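Local structure of UDP-D-quinovosamine 4-dehydrogenase (Vibrio fischeri, 3NKL) at residues B[6-12]-B[31-37]; B[57-61]-B[87-93]; B[82-86]-B[121-125]; B[94-99]-B[111-117]. The protein is probably a membrane-bound oxidoreductase and lyase of the polysaccharide synthase family, represented here by its Rossmann-like, CoA-binding-type domain. All blocks are in the same frame, centred on the assembly; numbering follows the deposited sequence.

Overall arrangement
Starting from the N terminus, contact 1 (6-12 with 31-37) closes the first loop, joining the two parallel strands of a beta-alpha-beta unit around helix 14-25. Contact 2 (57-61 with 87-93) opens after it and lays helix 57-64 against the end of helix 78-89; Leu57 and Leu60 also touch Leu8 and Ile35 of contact 1. Contact 3 (82-86 with 121-125) crosses contact 2, because 82-86 falls between the two segments of contact 2 while 121-125 follows both. Its long loop encloses all of contact 4 (94-99 with 111-117), which adds the antiparallel edge strand to the sheet. Contacts 1 and 4 share that sheet with centres about 13 Å apart.

Contact 1 (B[6-12]-B[31-37]); sequences KVLIYGA and PIAFIDD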
loop_
_atom_site.group_PDB
_atom_site.type_symbol
_atom_site.label_atom_id
_atom_site.label_comp_id
_atom_site.label_asym_id
_atom_site.label_seq_id
_atom_site.Cartn_x
_atom_site.Cartn_y
_atom_site.Cartn_z
ATOM N N LYS B 6 19.407 13.433 3.199
ATOM C CA LYS B 6 19.070 12.318 2.320
ATOM C C LYS B 6 18.401 11.173 3.083
ATOM O O LYS B 6 18.857 10.777 4.155
ATOM C CB LYS B 6 20.319 11.824 1.605
ATOM C CG LYS B 6 20.894 12.889 0.639
ATOM C CD LYS B 6 22.020 12.313 -0.170
ATOM C CE LYS B 6 22.799 13.411 -0.882
ATOM N NZ LYS B 6 24.169 12.929 -1.233
ATOM N N VAL B 7 17.313 10.652 2.540
ATOM C CA VAL B 7 16.623 9.531 3.199
ATOM C C VAL B 7 16.252 8.455 2.203
ATOM O O VAL B 7 16.177 8.710 0.999
ATOM C CB VAL B 7 15.287 9.967 3.832
ATOM C CG1 VAL B 7 15.488 11.127 4.808
ATOM C CG2 VAL B 7 14.312 10.355 2.747
ATOM N N LEU B 8 15.987 7.251 2.708
ATOM C CA LEU B 8 15.245 6.271 1.946
ATOM C C LEU B 8 13.817 6.254 2.466
ATOM O O LEU B 8 13.575 6.496 3.661
ATOM C CB LEU B 8 15.820 4.863 2.111
ATOM C CG LEU B 8 17.290 4.651 1.743
ATOM C CD1 LEU B 8 17.703 3.238 2.121
ATOM C CD2 LEU B 8 17.479 4.889 0.248
ATOM N N ILE B 9 12.879 5.945 1.578
ATOM C CA ILE B 9 11.485 5.744 1.993
ATOM C C ILE B 9 11.169 4.271 1.867
ATOM O O ILE B 9 11.302 3.686 0.786
ATOM C CB ILE B 9 10.502 6.538 1.120
ATOM C CG1 ILE B 9 10.731 8.042 1.318
ATOM C CG2 ILE B 9 9.035 6.108 1.415
ATOM C CD1 ILE B 9 9.866 8.914 0.431
ATOM N N TYR B 10 10.784 3.657 2.986
ATOM C CA TYR B 10 10.419 2.254 2.987
ATOM C C TYR B 10 8.925 2.208 2.687
ATOM O O TYR B 10 8.123 2.657 3.495
ATOM C CB TYR B 10 10.701 1.641 4.364
ATOM C CG TYR B 10 11.002 0.161 4.361
ATOM C CD1 TYR B 10 10.039 -0.774 3.977
ATOM C CD2 TYR B 10 12.255 -0.308 4.746
ATOM C CE1 TYR B 10 10.314 -2.131 3.978
ATOM C CE2 TYR B 10 12.536 -1.670 4.757
ATOM C CZ TYR B 10 11.575 -2.565 4.364
ATOM O OH TYR B 10 11.878 -3.903 4.383
ATOM N N GLY B 11 8.566 1.667 1.522
ATOM C CA GLY B 11 7.177 1.539 1.094
ATOM C C GLY B 11 7.020 2.303 -0.211
ATOM O O GLY B 11 7.029 3.531 -0.209
ATOM N N ALA B 12 6.899 1.576 -1.321
ATOM C CA ALA B 12 6.739 2.201 -2.633
ATOM C C ALA B 12 5.325 2.048 -3.191
ATOM O O ALA B 12 5.133 1.937 -4.407
ATOM C CB ALA B 12 7.774 1.651 -3.631
ATOM N N PRO B 31 14.260 12.326 -0.812
ATOM C CA PRO B 31 14.207 10.870 -0.935
ATOM C C PRO B 31 15.143 10.411 -2.053
ATOM O O PRO B 31 14.984 10.832 -3.192
ATOM C CB PRO B 31 12.730 10.596 -1.278
ATOM C CG PRO B 31 12.231 11.856 -1.882
ATOM C CD PRO B 31 13.052 12.990 -1.339
ATOM N N ILE B 32 16.121 9.578 -1.713
ATOM C CA ILE B 32 17.103 9.077 -2.672
ATOM C C ILE B 32 16.567 7.907 -3.483
ATOM O O ILE B 32 16.835 7.784 -4.681
ATOM C CB ILE B 32 18.358 8.581 -1.927
ATOM C CG1 ILE B 32 19.036 9.749 -1.216
ATOM C CG2 ILE B 32 19.312 7.888 -2.879
ATOM C CD1 ILE B 32 19.349 10.893 -2.120
ATOM N N ALA B 33 15.820 7.042 -2.808
ATOM C CA ALA B 33 15.298 5.815 -3.407
ATOM C C ALA B 33 14.224 5.287 -2.486
ATOM O O ALA B 33 14.131 5.732 -1.329
ATOM C CB ALA B 33 16.408 4.787 -3.540
ATOM N N PHE B 34 13.423 4.344 -2.994
ATOM C CA PHE B 34 12.458 3.610 -2.197
ATOM C C PHE B 34 12.997 2.229 -1.870
ATOM O O PHE B 34 13.759 1.653 -2.640
ATOM C CB PHE B 34 11.148 3.382 -2.982
ATOM C CG PHE B 34 10.355 4.626 -3.230
ATOM C CD1 PHE B 34 10.444 5.292 -4.443
ATOM C CD2 PHE B 34 9.497 5.122 -2.257
ATOM C CE1 PHE B 34 9.692 6.429 -4.676
ATOM C CE2 PHE B 34 8.743 6.263 -2.480
ATOM C CZ PHE B 34 8.834 6.913 -3.686
ATOM N N ILE B 35 12.571 1.692 -0.737
ATOM C CA ILE B 35 12.729 0.278 -0.448
ATOM C C ILE B 35 11.322 -0.336 -0.433
ATOM O O ILE B 35 10.392 0.268 0.104
ATOM C CB ILE B 35 13.386 0.063 0.921
ATOM C CG1 ILE B 35 14.772 0.714 0.950
ATOM C CG2 ILE B 35 13.520 -1.435 1.234
ATOM C CD1 ILE B 35 15.802 -0.032 0.107
ATOM N N ASP B 36 11.160 -1.511 -1.036
ATOM C CA ASP B 36 9.864 -2.216 -1.004
ATOM C C ASP B 36 10.055 -3.734 -0.987
ATOM O O ASP B 36 10.879 -4.266 -1.735
ATOM C CB ASP B 36 9.002 -1.811 -2.202
ATOM C CG ASP B 36 7.515 -2.154 -1.996
ATOM O OD1 ASP B 36 6.720 -1.232 -1.719
ATOM O OD2 ASP B 36 7.150 -3.345 -2.100
ATOM N N ASP B 37 9.296 -4.417 -0.130
ATOM C CA ASP B 37 9.383 -5.867 0.031
ATOM C C ASP B 37 8.908 -6.609 -1.218
ATOM O O ASP B 37 9.156 -7.800 -1.365
ATOM C CB ASP B 37 8.528 -6.333 1.220
ATOM C CG ASP B 37 9.042 -5.823 2.559
ATOM O OD1 ASP B 37 10.273 -5.692 2.722
ATOM O OD2 ASP B 37 8.212 -5.564 3.464
#
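Ala12 N donates to Asp36 OD1 over 2.8 Å, meeting the anti lone pair of the carboxylate, the one turned away from OD2. The extended first torsion of Asp36 (chi1 -162°) brings this oxygen beside the turn after strand 5-10, while OD2 is held by the amide of Asp38. A second carboxylate takes the phenol: Tyr10 OH donates to Asp37 OD1 at 2.9 Å, on the syn side and 21° out of the carboxylate plane. Asp37 OD2 forms a salt bridge with Lys40 of the second subunit. Between the strands, Val7 O receives Ile32 N, Ile9 N gives to Ala33 O, Ile9 O receives Ile35 N, and Gly11 N reaches Ile35 O at 2.7 Å. This alternation, with strand axes 24° apart, is that of parallel neighbours in a beta-alpha-beta unit. Gly11, with positive phi, begins a GxGxxG pattern, consistent with the glycine-rich turn of a Rossmann-type fold. On one face of the sheet, Ile35 CG2 sits over the Tyr10 ring, 3.9 Å from its centroid, in a CH-pi contact, and Ile35 CG1 meets Leu8 CD1 at 4.0 Å. On the other face, Ile9 and Phe34 run side by side, with Ile9 CB 3.8 Å from Phe34 CD2. Ile9 CD1 continues to Pro31 CB at 3.7 Å, and helix 14-25 covers this side through Ala20 and Leu23.

Contact 2 (B[57-61]-B[87-93]); sequences LERLI and SLAKLHV
Leu91 reaches across to helix 57-64 and touches three of its residues. Its CB lies 4.1 Å from Ile61 CD1. Beyond it CG, set beside the backbone N by chi1 -63°, carries two methyls that part company. CD1 enters the notch between successive turns of the helix, 3.8 Å from Leu57 CB and 3.9 Å from Ile61 CD1. CD2 instead runs into the aliphatic part of Glu58, crossing that side chain at about a right angle with Glu58 CG only 3.4 Å away. The residues meeting Leu91 thus follow the i, i+1, i+4 spacing of one helical surface, and the 2.9 Å bond from Ile61 N to Leu57 O confirms the helical turn there. In this alpha/beta domain the two helices cover the same side of the mixed sheet's parallel core, and 87-93 is where helix 78-89 ends and the chain turns, through a type I turn from Ala89 to His92, toward strand 94-97. Leu88 and Val93 flank Leu91: Leu88 CD2 meets Leu57 CD2 at 3.7 Å, and Val93 CG1 meets Ile61 CD1 at 3.6 Å. Beneath them, Leu88 and Val93 both rest on Val69 of strand 68-71, and Leu57 touches Ile35.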
loop_
_atom_site.group_PDB
_atom_site.type_symbol
_atom_site.label_atom_id
_atom_site.label_comp_id
_atom_site.label_asym_id
_atom_site.label_seq_id
_atom_site.Cartn_x
_atom_site.Cartn_y
_atom_site.Cartn_z
ATOM N N LEU B 57 19.412 -2.376 1.311
ATOM C CA LEU B 57 19.466 -1.364 2.373
ATOM C C LEU B 57 20.898 -0.953 2.735
ATOM O O LEU B 57 21.244 0.232 2.747
ATOM C CB LEU B 57 18.762 -1.874 3.635
ATOM C CG LEU B 57 17.260 -1.603 3.737
ATOM C CD1 LEU B 57 16.704 -2.416 4.887
ATOM C CD2 LEU B 57 16.984 -0.117 3.942
ATOM N N GLU B 58 21.724 -1.933 3.056
ATOM C CA GLU B 58 23.087 -1.629 3.486
ATOM C C GLU B 58 23.858 -0.849 2.446
ATOM O O GLU B 58 24.486 0.163 2.759
ATOM C CB GLU B 58 23.829 -2.907 3.859
ATOM C CG GLU B 58 23.416 -3.428 5.218
ATOM C CD GLU B 58 23.409 -4.940 5.299
ATOM O OE1 GLU B 58 22.335 -5.517 5.580
ATOM O OE2 GLU B 58 24.479 -5.548 5.083
ATOM N N ARG B 59 23.804 -1.301 1.200
ATOM C CA ARG B 59 24.601 -0.662 0.171
ATOM C C ARG B 59 24.120 0.746 -0.173
ATOM O O ARG B 59 24.920 1.596 -0.525
ATOM C CB ARG B 59 24.714 -1.545 -1.080
ATOM C CG ARG B 59 23.454 -1.683 -1.909
ATOM C CD ARG B 59 23.627 -2.781 -2.985
ATOM N NE ARG B 59 23.495 -4.124 -2.414
ATOM C CZ ARG B 59 23.470 -5.252 -3.122
ATOM N NH1 ARG B 59 23.577 -5.217 -4.446
ATOM N NH2 ARG B 59 23.337 -6.419 -2.501
ATOM N N LEU B 60 22.818 0.993 -0.073
ATOM C CA LEU B 60 22.272 2.323 -0.364
ATOM C C LEU B 60 22.585 3.287 0.768
ATOM O O LEU B 60 22.930 4.447 0.539
ATOM C CB LEU B 60 20.748 2.244 -0.572
ATOM C CG LEU B 60 20.275 1.568 -1.868
ATOM C CD1 LEU B 60 18.763 1.290 -1.807
ATOM C CD2 LEU B 60 20.625 2.421 -3.087
ATOM N N ILE B 61 22.462 2.808 2.001
ATOM C CA ILE B 61 22.751 3.652 3.157
ATOM C C ILE B 61 24.212 4.103 3.099
ATOM O O ILE B 61 24.513 5.276 3.264
ATOM C CB ILE B 61 22.469 2.899 4.471
ATOM C CG1 ILE B 61 20.958 2.867 4.738
ATOM C CG2 ILE B 61 23.232 3.538 5.635
ATOM C CD1 ILE B 61 20.578 1.948 5.904
ATOM N N SER B 87 15.032 -4.380 11.591
ATOM C CA SER B 87 16.002 -4.518 10.506
ATOM C C SER B 87 16.743 -3.200 10.267
ATOM O O SER B 87 17.941 -3.189 10.001
ATOM C CB SER B 87 15.327 -5.026 9.217
ATOM O OG SER B 87 14.711 -3.980 8.458
ATOM N N LEU B 88 16.036 -2.084 10.392
ATOM C CA LEU B 88 16.663 -0.770 10.222
ATOM C C LEU B 88 17.485 -0.336 11.438
ATOM O O LEU B 88 18.553 0.285 11.305
ATOM C CB LEU B 88 15.588 0.291 9.912
ATOM C CG LEU B 88 14.812 -0.004 8.621
ATOM C CD1 LEU B 88 13.560 0.862 8.549
ATOM C CD2 LEU B 88 15.726 0.289 7.406
ATOM N N ALA B 89 16.980 -0.635 12.626
ATOM C CA ALA B 89 17.706 -0.278 13.840
ATOM C C ALA B 89 19.123 -0.777 13.796
ATOM O O ALA B 89 20.049 -0.076 14.224
ATOM C CB ALA B 89 17.010 -0.836 15.066
ATOM N N LYS B 90 19.292 -2.021 13.347
ATOM C CA LYS B 90 20.589 -2.658 13.356
ATOM C C LYS B 90 21.514 -2.123 12.263
ATOM O O LYS B 90 22.654 -2.565 12.149
ATOM C CB LYS B 90 20.445 -4.179 13.221
ATOM C CG LYS B 90 19.642 -4.799 14.356
ATOM C CD LYS B 90 19.242 -6.260 14.045
ATOM C CE LYS B 90 18.474 -6.885 15.202
ATOM N NZ LYS B 90 17.825 -8.169 14.785
ATOM N N LEU B 91 21.022 -1.181 11.461
ATOM C CA LEU B 91 21.870 -0.538 10.462
ATOM C C LEU B 91 22.245 0.880 10.905
ATOM O O LEU B 91 22.763 1.661 10.109
ATOM C CB LEU B 91 21.170 -0.479 9.101
ATOM C CG LEU B 91 20.852 -1.851 8.489
ATOM C CD1 LEU B 91 20.079 -1.677 7.195
ATOM C CD2 LEU B 91 22.168 -2.569 8.242
ATOM N N HIS B 92 21.942 1.203 12.154
ATOM C CA HIS B 92 22.319 2.487 12.750
ATOM C C HIS B 92 21.772 3.651 11.937
ATOM O O HIS B 92 22.503 4.571 11.590
ATOM C CB HIS B 92 23.850 2.608 12.900
ATOM C CG HIS B 92 24.413 1.820 14.048
ATOM N ND1 HIS B 92 25.768 1.677 14.262
ATOM C CD2 HIS B 92 23.799 1.132 15.045
ATOM C CE1 HIS B 92 25.967 0.937 15.341
ATOM N NE2 HIS B 92 24.787 0.607 15.839
ATOM N N VAL B 93 20.479 3.603 11.626
ATOM C CA VAL B 93 19.786 4.772 11.118
ATOM C C VAL B 93 18.700 5.120 12.120
ATOM O O VAL B 93 18.331 4.303 12.940
ATOM C CB VAL B 93 19.167 4.507 9.749
ATOM C CG1 VAL B 93 20.295 4.192 8.746
ATOM C CG2 VAL B 93 18.149 3.326 9.799
#

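Contact 3 (B[82-86]-B[121-125]); sequences KVIIE and DLLGR
Ile85 presses its CG2 branch against the backbone of helix 119-123, 3.6 Å from Asp121 O and 3.7 Å from Leu122 CA. The other branch of Ile85 ends in CD1, which approaches Asp121 CB at 4.1 Å; one arm of the isoleucine thus meets backbone and the other a side chain. One turn apart on the same side of helix 78-89, Lys82 and Glu86 also face this helix. The extended Lys82 chain passes Asp121 at a slant. Its CE comes within 3.6 Å of Asp121 OD2, but NZ stays 4.5 Å from that oxygen, beyond salt-bridge range; any attraction between the charges is probably modest. Glu86 passes Asp121 O with its CG and brings its carboxylate up to Gly124, OE2 lying 3.6 Å from Gly124 CA. Gly124, with phi 64°, is the first residue to leave helical geometry, and its CA lies against that carboxylate.

The polar link between the segments is made by water. One molecule donates both to Glu86 OE2 (2.6 Å) and to Asp121 O, and a second donates to Glu86 OE1 (2.7 Å) and, over a longer distance, to Leu123 O. Two carbonyls at the helix end are thereby tied to the two oxygens of a single carboxylate, which should limit its rotation. In the next shell, Ser118 OG, just before helix 119-123, accepts from Asp121 N, and Val117 touches both Ile85 and Leu122. Helix 119-123 lies beside helix 78-89, following edge strand 115-116 in the chain, while helix 78-89 rests on strand 68-71 through Ile84 and Ile85 against Leu71.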
loop_
_atom_site.group_PDB
_atom_site.type_symbol
_atom_site.label_atom_id
_atom_site.label_comp_id
_atom_site.label_asym_id
_atom_site.label_seq_id
_atom_site.Cartn_x
_atom_site.Cartn_y
_atom_site.Cartn_z
ATOM N N LYS B 82 7.245 -4.191 12.833
ATOM C CA LYS B 82 8.344 -4.344 13.806
ATOM C C LYS B 82 9.532 -5.083 13.208
ATOM O O LYS B 82 10.697 -4.751 13.487
ATOM C CB LYS B 82 7.857 -5.025 15.092
ATOM C CG LYS B 82 6.981 -4.101 15.950
ATOM C CD LYS B 82 6.272 -4.869 17.086
ATOM C CE LYS B 82 5.177 -4.025 17.729
ATOM N NZ LYS B 82 4.277 -4.814 18.636
ATOM N N VAL B 83 9.253 -6.071 12.366
ATOM C CA VAL B 83 10.319 -6.743 11.624
ATOM C C VAL B 83 11.125 -5.711 10.840
ATOM O O VAL B 83 12.364 -5.674 10.894
ATOM C CB VAL B 83 9.744 -7.779 10.647
ATOM C CG1 VAL B 83 10.798 -8.188 9.635
ATOM C CG2 VAL B 83 9.211 -8.982 11.414
ATOM N N ILE B 84 10.410 -4.858 10.115
ATOM C CA ILE B 84 11.039 -3.793 9.342
ATOM C C ILE B 84 11.848 -2.839 10.239
ATOM O O ILE B 84 13.008 -2.515 9.950
ATOM C CB ILE B 84 9.978 -3.020 8.541
ATOM C CG1 ILE B 84 9.424 -3.916 7.407
ATOM C CG2 ILE B 84 10.561 -1.690 8.008
ATOM C CD1 ILE B 84 8.249 -3.286 6.672
ATOM N N ILE B 85 11.246 -2.413 11.338
ATOM C CA ILE B 85 11.888 -1.417 12.201
ATOM C C ILE B 85 13.160 -1.990 12.793
ATOM O O ILE B 85 14.195 -1.325 12.824
ATOM C CB ILE B 85 10.964 -0.960 13.351
ATOM C CG1 ILE B 85 9.836 -0.061 12.817
ATOM C CG2 ILE B 85 11.766 -0.196 14.413
ATOM C CD1 ILE B 85 8.616 0.051 13.775
ATOM N N GLU B 86 13.103 -3.230 13.254
ATOM C CA GLU B 86 14.294 -3.835 13.845
ATOM C C GLU B 86 15.407 -4.037 12.818
ATOM O O GLU B 86 16.590 -3.867 13.135
ATOM C CB GLU B 86 13.939 -5.144 14.568
ATOM C CG GLU B 86 13.000 -4.892 15.755
ATOM C CD GLU B 86 12.732 -6.130 16.606
ATOM O OE1 GLU B 86 13.690 -6.858 16.958
ATOM O OE2 GLU B 86 11.554 -6.364 16.938
ATOM N N ASP B 121 9.883 -0.356 20.140
ATOM C CA ASP B 121 9.826 -0.963 18.811
ATOM C C ASP B 121 11.216 -1.005 18.192
ATOM O O ASP B 121 11.591 -1.992 17.558
ATOM C CB ASP B 121 8.892 -0.187 17.892
ATOM C CG ASP B 121 7.425 -0.504 18.157
ATOM O OD1 ASP B 121 6.542 0.098 17.508
ATOM O OD2 ASP B 121 7.168 -1.369 19.019
ATOM N N LEU B 122 11.974 0.076 18.362
ATOM C CA LEU B 122 13.320 0.147 17.799
ATOM C C LEU B 122 14.185 -1.009 18.280
ATOM O O LEU B 122 14.978 -1.572 17.521
ATOM C CB LEU B 122 13.997 1.451 18.249
ATOM C CG LEU B 122 15.237 1.914 17.479
ATOM C CD1 LEU B 122 14.872 2.296 16.019
ATOM C CD2 LEU B 122 15.830 3.103 18.209
ATOM N N LEU B 123 14.081 -1.320 19.569
ATOM C CA LEU B 123 15.008 -2.249 20.198
ATOM C C LEU B 123 14.405 -3.649 20.348
ATOM O O LEU B 123 15.101 -4.598 20.694
ATOM C CB LEU B 123 15.485 -1.716 21.570
ATOM C CG LEU B 123 16.212 -0.356 21.551
ATOM C CD1 LEU B 123 16.719 0.001 22.938
ATOM C CD2 LEU B 123 17.370 -0.352 20.561
ATOM N N GLY B 124 13.113 -3.772 20.079
ATOM C CA GLY B 124 12.450 -5.053 20.215
ATOM C C GLY B 124 12.495 -5.453 21.673
ATOM O O GLY B 124 13.048 -6.497 22.022
ATOM N N ARG B 125 11.921 -4.597 22.516
ATOM C CA ARG B 125 11.844 -4.830 23.954
ATOM C C ARG B 125 10.664 -5.735 24.321
ATOM O O ARG B 125 10.659 -6.380 25.375
ATOM C CB ARG B 125 11.732 -3.495 24.696
ATOM C CG ARG B 125 12.994 -2.648 24.676
ATOM C CD ARG B 125 12.753 -1.322 25.375
ATOM N NE ARG B 125 13.990 -0.675 25.805
ATOM C CZ ARG B 125 14.035 0.474 26.473
ATOM N NH1 ARG B 125 12.908 1.101 26.783
ATOM N NH2 ARG B 125 15.200 0.997 26.832
HETATM O O HOH W 1 10.139 -4.233 17.412
HETATM O O HOH W 2 16.042 -6.089 18.057
#

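Contact 4 (B[94-99]-B[111-117]); sequences EVLTIP and IGQLKEV
Val95 sets its CG1 methyl against CG1 of Val117, 3.7 Å away, the two side chains crossing at a slant. Their backbones are joined as well, Val117 N making a nearly straight bond to Val95 O (173° at the hydrogen). Leu96 and Glu116 form a non-hydrogen-bonded antiparallel pair. In one of the two conformers of Glu116 a water lies between its carboxylate and that of Glu94, though how the two charges interact remains doubtful. Next along the strands comes the hydrogen-bonded pair Thr97 and Lys115: Thr97 N gives to Lys115 O at 2.8 Å, and Lys115 N returns to Thr97 O at 2.9 Å. Past the strand ends, Ile98 takes over. Its chi1 of 71° places CG1 between the backbone N and the carbonyl carbon and leaves CG2 facing Ile111 O at 3.3 Å; CG2 also meets Leu114 CD2. Ile98 further touches Ala15 and Leu19 of helix 14-25. Strand 94-97 bonds to strand 68-71 along its other edge, so this pairing appends a short antiparallel edge strand to the parallel core of a Rossmann-like alpha/beta sheet.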
loop_
_atom_site.group_PDB
_atom_site.type_symbol
_atom_site.label_atom_id
_atom_site.label_comp_id
_atom_site.label_asym_id
_atom_site.label_seq_id
_atom_site.Cartn_x
_atom_site.Cartn_y
_atom_site.Cartn_z
ATOM N N GLU B 94 18.247 6.357 12.070
ATOM C CA GLU B 94 17.101 6.809 12.819
ATOM C C GLU B 94 15.885 6.398 11.992
ATOM O O GLU B 94 15.947 6.366 10.745
ATOM C CB GLU B 94 17.174 8.331 12.885
ATOM C CG GLU B 94 15.989 8.976 13.495
ATOM C CD GLU B 94 16.193 10.468 13.670
ATOM O OE1 GLU B 94 15.786 10.982 14.730
ATOM O OE2 GLU B 94 16.763 11.112 12.756
ATOM N N VAL B 95 14.786 6.056 12.654
ATOM C CA VAL B 95 13.611 5.567 11.909
ATOM C C VAL B 95 12.396 6.415 12.270
ATOM O O VAL B 95 12.063 6.541 13.461
ATOM C CB VAL B 95 13.335 4.073 12.198
ATOM C CG1 VAL B 95 12.100 3.607 11.439
ATOM C CG2 VAL B 95 14.540 3.213 11.809
ATOM N N LEU B 96 11.761 7.016 11.256
ATOM C CA LEU B 96 10.571 7.839 11.470
ATOM C C LEU B 96 9.454 7.212 10.671
ATOM O O LEU B 96 9.712 6.511 9.702
ATOM C CB LEU B 96 10.760 9.273 10.972
ATOM C CG LEU B 96 12.062 9.979 11.346
ATOM C CD1 LEU B 96 12.098 11.398 10.741
ATOM C CD2 LEU B 96 12.139 10.041 12.847
ATOM N N THR B 97 8.214 7.469 11.075
ATOM C CA THR B 97 7.069 6.854 10.401
ATOM C C THR B 97 5.941 7.846 10.147
ATOM O O THR B 97 5.702 8.755 10.954
ATOM C CB THR B 97 6.486 5.652 11.210
ATOM O OG1 THR B 97 5.352 5.099 10.511
ATOM C CG2 THR B 97 6.034 6.086 12.596
ATOM N N ILE B 98 5.226 7.656 9.040
ATOM C CA ILE B 98 3.999 8.422 8.814
ATOM C C ILE B 98 2.918 7.849 9.744
ATOM O O ILE B 98 3.132 6.799 10.358
ATOM C CB ILE B 98 3.559 8.336 7.339
ATOM C CG1 ILE B 98 3.025 6.939 6.995
ATOM C CG2 ILE B 98 4.730 8.727 6.393
ATOM C CD1 ILE B 98 2.413 6.892 5.560
ATOM N N PRO B 99 1.750 8.516 9.839
ATOM C CA PRO B 99 0.673 8.026 10.713
ATOM C C PRO B 99 0.159 6.622 10.396
ATOM O O PRO B 99 0.401 6.091 9.319
ATOM C CB PRO B 99 -0.472 9.051 10.483
ATOM C CG PRO B 99 0.291 10.326 10.125
ATOM C CD PRO B 99 1.423 9.829 9.244
ATOM N N ILE B 111 -0.078 12.635 5.950
ATOM C CA ILE B 111 1.018 11.722 5.644
ATOM C C ILE B 111 2.377 12.361 5.948
ATOM O O ILE B 111 3.355 11.673 6.252
ATOM C CB ILE B 111 0.943 11.258 4.166
ATOM C CG1 ILE B 111 -0.278 10.365 3.963
ATOM C CG2 ILE B 111 2.159 10.426 3.775
ATOM C CD1 ILE B 111 -0.405 9.839 2.552
ATOM N N GLY B 112 2.439 13.685 5.890
ATOM C CA GLY B 112 3.706 14.361 6.122
ATOM C C GLY B 112 4.110 14.436 7.587
ATOM O O GLY B 112 5.203 14.881 7.883
ATOM N N GLN B 113 3.232 14.047 8.516
ATOM C CA GLN B 113 3.608 14.095 9.938
ATOM C C GLN B 113 4.480 12.884 10.254
ATOM O O GLN B 113 4.016 11.740 10.225
ATOM C CB GLN B 113 2.369 14.121 10.844
ATOM C CG GLN B 113 1.506 15.385 10.695
ATOM C CD GLN B 113 0.296 15.385 11.631
ATOM O OE1 GLN B 113 -0.851 15.386 11.185
ATOM N NE2 GLN B 113 0.559 15.412 12.938
ATOM N N LEU B 114 5.746 13.127 10.556
ATOM C CA LEU B 114 6.703 12.040 10.742
ATOM C C LEU B 114 7.053 11.923 12.215
ATOM O O LEU B 114 7.537 12.883 12.809
ATOM C CB LEU B 114 7.984 12.350 9.951
ATOM C CG LEU B 114 7.839 12.317 8.421
ATOM C CD1 LEU B 114 9.105 12.837 7.762
ATOM C CD2 LEU B 114 7.516 10.890 7.945
ATOM N N LYS B 115 6.806 10.750 12.800
ATOM C CA LYS B 115 7.083 10.530 14.213
ATOM C C LYS B 115 8.231 9.544 14.396
ATOM O O LYS B 115 8.318 8.551 13.674
ATOM C CB LYS B 115 5.823 9.940 14.846
ATOM C CG LYS B 115 5.923 9.668 16.336
ATOM C CD LYS B 115 4.512 9.340 16.824
ATOM C CE LYS B 115 4.484 8.058 17.592
ATOM N NZ LYS B 115 4.940 8.323 18.976
ATOM N N GLU B 116 9.098 9.798 15.371
ATOM C CA GLU B 116 10.170 8.843 15.690
ATOM C C GLU B 116 9.538 7.543 16.205
ATOM O O GLU B 116 8.617 7.595 17.014
ATOM C CB GLU B 116 11.147 9.458 16.711
ATOM C CG GLU B 116 11.745 10.786 16.228
ATOM C CD GLU B 116 12.688 11.476 17.221
ATOM O OE1 GLU B 116 13.428 12.382 16.770
ATOM O OE2 GLU B 116 12.686 11.142 18.430
ATOM N N VAL B 117 9.984 6.379 15.724
ATOM C CA VAL B 117 9.416 5.126 16.235
ATOM C C VAL B 117 9.740 4.953 17.725
ATOM O O VAL B 117 10.725 5.511 18.213
ATOM C CB VAL B 117 9.854 3.878 15.440
ATOM C CG1 VAL B 117 9.434 4.029 13.974
ATOM C CG2 VAL B 117 11.340 3.641 15.586
HETATM O O HOH W 3 14.545 13.295 14.336
#